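Local coordinates for polyprenyl synthetase (Zymomonas mobilis subsp. mobilis, PDB 4KKM), which probably joins isoprenyl diphosphates head to tail into longer prenyl chains, as an all-helical, metal-dependent farnesyl diphosphate synthase-type enzyme, at residues 143-151 against 161-169. Sequence-based numbering, arbitrary orientation.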
ATOM      1  N   ALA B 143      -0.312   1.741   3.351  1.00 18.28           N
ATOM      2  CA  ALA B 143      -0.490   0.631   4.283  1.00 22.01           C
ATOM      3  C   ALA B 143      -1.629   0.922   5.260  1.00 23.09           C
ATOM      4  O   ALA B 143      -2.428   0.040   5.575  1.00 22.50           O
ATOM      5  CB  ALA B 143       0.806   0.358   5.049  1.00 19.51           C
ATOM      6  N   LEU B 144      -1.705   2.168   5.721  1.00 20.38           N
ATOM      7  CA  LEU B 144      -2.709   2.553   6.718  1.00 22.42           C
ATOM      8  C   LEU B 144      -4.135   2.356   6.198  1.00 25.27           C
ATOM      9  O   LEU B 144      -5.031   1.969   6.958  1.00 23.84           O
ATOM     10  CB  LEU B 144      -2.504   4.006   7.163  1.00 20.77           C
ATOM     11  CG  LEU B 144      -3.411   4.468   8.306  1.00 24.08           C
ATOM     12  CD1 LEU B 144      -3.183   3.602   9.544  1.00 27.14           C
ATOM     13  CD2 LEU B 144      -3.168   5.939   8.619  1.00 21.29           C
ATOM     14  N   ALA B 145      -4.345   2.611   4.907  1.00 19.46           N
ATOM     15  CA  ALA B 145      -5.669   2.444   4.310  1.00 19.33           C
ATOM     16  C   ALA B 145      -6.200   1.034   4.547  1.00 26.39           C
ATOM     17  O   ALA B 145      -7.376   0.839   4.874  1.00 23.52           O
ATOM     18  CB  ALA B 145      -5.623   2.730   2.809  1.00 18.92           C
ATOM     19  N   PHE B 146      -5.321   0.049   4.383  1.00 24.54           N
ATOM     20  CA  PHE B 146      -5.729  -1.350   4.489  1.00 25.80           C
ATOM     21  C   PHE B 146      -5.875  -1.783   5.939  1.00 25.66           C
ATOM     22  O   PHE B 146      -6.754  -2.590   6.266  1.00 24.86           O
ATOM     23  CB  PHE B 146      -4.774  -2.257   3.705  1.00 21.33           C
ATOM     24  CG  PHE B 146      -4.811  -2.004   2.231  1.00 23.22           C
ATOM     25  CD1 PHE B 146      -5.843  -2.518   1.453  1.00 22.72           C
ATOM     26  CD2 PHE B 146      -3.851  -1.211   1.625  1.00 25.74           C
ATOM     27  CE1 PHE B 146      -5.901  -2.259   0.091  1.00 22.39           C
ATOM     28  CE2 PHE B 146      -3.905  -0.948   0.266  1.00 23.49           C
ATOM     29  CZ  PHE B 146      -4.929  -1.477  -0.504  1.00 22.98           C
ATOM     30  N   GLU B 147      -5.033  -1.232   6.812  1.00 25.10           N
ATOM     31  CA  GLU B 147      -5.199  -1.456   8.246  1.00 25.11           C
ATOM     32  C   GLU B 147      -6.573  -0.980   8.703  1.00 29.46           C
ATOM     33  O   GLU B 147      -7.264  -1.683   9.441  1.00 29.85           O
ATOM     34  CB  GLU B 147      -4.106  -0.757   9.070  1.00 23.12           C
ATOM     35  CG  GLU B 147      -4.161  -1.155  10.547  1.00 29.65           C
ATOM     36  CD  GLU B 147      -3.140  -0.437  11.410  1.00 31.04           C
ATOM     37  OE1 GLU B 147      -2.207   0.180  10.853  1.00 26.77           O
ATOM     38  OE2 GLU B 147      -3.272  -0.492  12.652  1.00 30.63           O
ATOM     39  N   ILE B 148      -6.969   0.209   8.254  1.00 27.08           N
ATOM     40  CA  ILE B 148      -8.257   0.785   8.647  1.00 23.81           C
ATOM     41  C   ILE B 148      -9.421  -0.098   8.199  1.00 26.24           C
ATOM     42  O   ILE B 148     -10.328  -0.394   8.982  1.00 28.86           O
ATOM     43  CB  ILE B 148      -8.444   2.208   8.064  1.00 24.89           C
ATOM     44  CG1 ILE B 148      -7.448   3.193   8.687  1.00 22.95           C
ATOM     45  CG2 ILE B 148      -9.879   2.705   8.274  1.00 26.13           C
ATOM     46  CD1 ILE B 148      -7.303   4.482   7.885  1.00 24.11           C
ATOM     47  N   LEU B 149      -9.389  -0.532   6.942  1.00 23.76           N
ATOM     48  CA  LEU B 149     -10.477  -1.344   6.395  1.00 25.54           C
ATOM     49  C   LEU B 149     -10.598  -2.714   7.054  1.00 31.12           C
ATOM     50  O   LEU B 149     -11.668  -3.326   7.040  1.00 32.19           O
ATOM     51  CB  LEU B 149     -10.319  -1.531   4.887  1.00 22.91           C
ATOM     52  CG  LEU B 149     -10.611  -0.320   4.000  1.00 25.03           C
ATOM     53  CD1 LEU B 149     -10.474  -0.707   2.534  1.00 25.46           C
ATOM     54  CD2 LEU B 149     -12.016   0.214   4.288  1.00 28.99           C
ATOM     55  N   SER B 150      -9.499  -3.198   7.621  1.00 29.26           N
ATOM     56  CA  SER B 150      -9.477  -4.540   8.193  1.00 32.20           C
ATOM     57  C   SER B 150     -10.177  -4.619   9.553  1.00 38.09           C
ATOM     58  O   SER B 150     -10.623  -5.691   9.963  1.00 41.70           O
ATOM     59  CB  SER B 150      -8.035  -5.042   8.326  1.00 36.46           C
ATOM     60  OG  SER B 150      -7.392  -4.426   9.428  1.00 37.16           O
ATOM     61  N   GLU B 151     -10.275  -3.487  10.243  1.00 36.16           N
ATOM     62  CA  GLU B 151     -10.783  -3.459  11.618  1.00 39.75           C
ATOM     63  C   GLU B 151     -12.290  -3.693  11.752  1.00 43.89           C
ATOM     64  O   GLU B 151     -13.078  -3.307  10.889  1.00 36.51           O
ATOM     65  CB  GLU B 151     -10.404  -2.146  12.302  1.00 35.93           C
ATOM     66  CG  GLU B 151      -8.914  -1.893  12.375  1.00 35.73           C
ATOM     67  CD  GLU B 151      -8.582  -0.687  13.227  1.00 39.14           C
ATOM     68  OE1 GLU B 151      -9.445   0.205  13.353  1.00 39.45           O
ATOM     69  OE2 GLU B 151      -7.466  -0.639  13.782  1.00 43.30           O
ATOM     70  N   ARG B 161     -15.861  -6.388   4.966  1.00 29.76           N
ATOM     71  CA  ARG B 161     -14.496  -5.877   5.077  1.00 30.43           C
ATOM     72  C   ARG B 161     -13.580  -6.413   3.983  1.00 33.90           C
ATOM     73  O   ARG B 161     -12.804  -5.659   3.401  1.00 33.12           O
ATOM     74  CB  ARG B 161     -13.912  -6.176   6.464  1.00 34.05           C
ATOM     75  CG  ARG B 161     -14.323  -5.170   7.525  1.00 39.33           C
ATOM     76  CD  ARG B 161     -13.799  -5.559   8.890  1.00 46.53           C
ATOM     77  NE  ARG B 161     -14.635  -6.580   9.511  1.00 52.04           N
ATOM     78  CZ  ARG B 161     -14.232  -7.380  10.491  1.00 53.58           C
ATOM     79  NH1 ARG B 161     -12.993  -7.286  10.956  1.00 49.00           N
ATOM     80  NH2 ARG B 161     -15.066  -8.280  10.997  1.00 50.18           N
ATOM     81  N   LEU B 162     -13.664  -7.712   3.708  1.00 34.31           N
ATOM     82  CA  LEU B 162     -12.881  -8.312   2.630  1.00 32.11           C
ATOM     83  C   LEU B 162     -13.228  -7.735   1.256  1.00 29.39           C
ATOM     84  O   LEU B 162     -12.342  -7.494   0.437  1.00 32.42           O
ATOM     85  CB  LEU B 162     -13.063  -9.831   2.603  1.00 37.80           C
ATOM     86  CG  LEU B 162     -12.210 -10.624   3.590  1.00 43.95           C
ATOM     87  CD1 LEU B 162     -12.410 -12.114   3.387  1.00 47.55           C
ATOM     88  CD2 LEU B 162     -10.746 -10.260   3.433  1.00 44.46           C
ATOM     89  N   GLU B 163     -14.518  -7.539   0.997  1.00 29.75           N
ATOM     90  CA  GLU B 163     -14.947  -6.959  -0.273  1.00 30.14           C
ATOM     91  C   GLU B 163     -14.386  -5.548  -0.442  1.00 29.83           C
ATOM     92  O   GLU B 163     -13.959  -5.167  -1.536  1.00 24.95           O
ATOM     93  CB  GLU B 163     -16.476  -6.953  -0.394  1.00 32.86           C
ATOM     94  CG  GLU B 163     -17.086  -8.336  -0.621  1.00 35.87           C
ATOM     95  CD  GLU B 163     -18.609  -8.327  -0.619  1.00 44.95           C
ATOM     96  OE1 GLU B 163     -19.203  -7.363  -1.141  1.00 45.04           O
ATOM     97  OE2 GLU B 163     -19.212  -9.282  -0.085  1.00 50.73           O
ATOM     98  N   LEU B 164     -14.384  -4.780   0.645  1.00 29.04           N
ATOM     99  CA  LEU B 164     -13.830  -3.426   0.618  1.00 32.22           C
ATOM    100  C   LEU B 164     -12.334  -3.467   0.334  1.00 26.58           C
ATOM    101  O   LEU B 164     -11.828  -2.724  -0.514  1.00 25.30           O
ATOM    102  CB  LEU B 164     -14.098  -2.698   1.944  1.00 28.63           C
ATOM    103  CG  LEU B 164     -15.566  -2.365   2.235  1.00 27.30           C
ATOM    104  CD1 LEU B 164     -15.714  -1.865   3.658  1.00 30.38           C
ATOM    105  CD2 LEU B 164     -16.072  -1.314   1.247  1.00 26.91           C
ATOM    106  N   ILE B 165     -11.631  -4.340   1.049  1.00 21.07           N
ATOM    107  CA  ILE B 165     -10.188  -4.489   0.879  1.00 29.61           C
ATOM    108  C   ILE B 165      -9.810  -4.918  -0.545  1.00 30.14           C
ATOM    109  O   ILE B 165      -8.929  -4.321  -1.166  1.00 25.31           O
ATOM    110  CB  ILE B 165      -9.608  -5.477   1.909  1.00 30.86           C
ATOM    111  CG1 ILE B 165      -9.655  -4.858   3.312  1.00 31.53           C
ATOM    112  CG2 ILE B 165      -8.184  -5.848   1.542  1.00 29.92           C
ATOM    113  CD1 ILE B 165      -9.553  -5.865   4.440  1.00 30.10           C
ATOM    114  N   GLN B 166     -10.471  -5.946  -1.067  1.00 25.12           N
ATOM    115  CA  GLN B 166     -10.197  -6.356  -2.443  1.00 28.54           C
ATOM    116  C   GLN B 166     -10.458  -5.224  -3.434  1.00 25.16           C
ATOM    117  O   GLN B 166      -9.639  -4.957  -4.317  1.00 24.80           O
ATOM    118  CB  GLN B 166     -11.018  -7.586  -2.841  1.00 30.78           C
ATOM    119  CG  GLN B 166     -10.789  -7.979  -4.288  1.00 36.69           C
ATOM    120  CD  GLN B 166     -11.093  -9.438  -4.566  1.00 53.58           C
ATOM    121  OE1 GLN B 166     -12.024 -10.012  -3.998  1.00 59.55           O
ATOM    122  NE2 GLN B 166     -10.298 -10.050  -5.440  1.00 54.38           N
ATOM    123  N   ALA B 167     -11.599  -4.557  -3.277  1.00 25.97           N
ATOM    124  CA  ALA B 167     -11.956  -3.442  -4.154  1.00 28.22           C
ATOM    125  C   ALA B 167     -10.941  -2.311  -4.061  1.00 25.72           C
ATOM    126  O   ALA B 167     -10.548  -1.743  -5.074  1.00 23.30           O
ATOM    127  CB  ALA B 167     -13.357  -2.928  -3.832  1.00 25.75           C
ATOM    128  N   LEU B 168     -10.513  -1.975  -2.845  1.00 22.70           N
ATOM    129  CA  LEU B 168      -9.524  -0.915  -2.697  1.00 21.49           C
ATOM    130  C   LEU B 168      -8.175  -1.269  -3.343  1.00 22.38           C
ATOM    131  O   LEU B 168      -7.558  -0.428  -4.002  1.00 25.19           O
ATOM    132  CB  LEU B 168      -9.329  -0.540  -1.228  1.00 24.15           C
ATOM    133  CG  LEU B 168      -8.404   0.672  -1.055  1.00 23.72           C
ATOM    134  CD1 LEU B 168      -9.034   1.905  -1.697  1.00 25.67           C
ATOM    135  CD2 LEU B 168      -8.061   0.923   0.408  1.00 23.08           C
ATOM    136  N   ALA B 169      -7.716  -2.508  -3.160  1.00 21.14           N
ATOM    137  CA  ALA B 169      -6.408  -2.911  -3.685  1.00 22.62           C
ATOM    138  C   ALA B 169      -6.396  -2.880  -5.205  1.00 29.11           C
ATOM    139  O   ALA B 169      -5.423  -2.447  -5.828  1.00 24.85           O
ATOM    140  CB  ALA B 169      -6.005  -4.295  -3.169  1.00 23.74           C
TER
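L149 and L168 meet at the centre of an antiparallel helix pair in the all-helical isoprenoid synthase fold, where helix 131-150 turns back through a short connection into helix 158-172. The segment axes run at 162° and approach to 9.4 Å, so that side chains of the two helices touch directly.

Apolar packing makes up most of the contact. L149 CD1 lies 3.6 Å from L168 CD2, the two side chains crossing obliquely, while L149 CB rests on I165 CG1. L168 swings its CG opposite the backbone N, which carries the side chain toward helix 131-150 and brings CD2 against A145 CB as well; L168 further contacts I97 of helix 87-109 and F213 of helix 208-221, which places the pair against the protein interior.

The F146 ring receives a CH-pi contact: L168 CD2 is 4.2 Å from the ring centroid and 23° off the normal, so the methyl sits over one face, displaced toward the rim. At the ring edge, CE1 meets A169 N at 3.7 Å, and the I165 carbonyl oxygen lies near the ring plane. F146 also stacks on F146 of the second subunit, so the helix pair borders the dimer interface.

Polar contact is concentrated at R161, whose chain bends at chi3 past the end of helix 131-150. Its guanidinium is also held by a bond from NH2 to the T156 carbonyl, tying down the connection between the helices. A methionine in its place would probably leave the S150 and T156 carbonyls without this charged donor and let the turn move more freely. The evidence for the cross-helix bond is direct: R161 NH1 lies 3.0 Å from S150 O, with an N-H...O angle of 161° and the oxygen in the guanidinium plane.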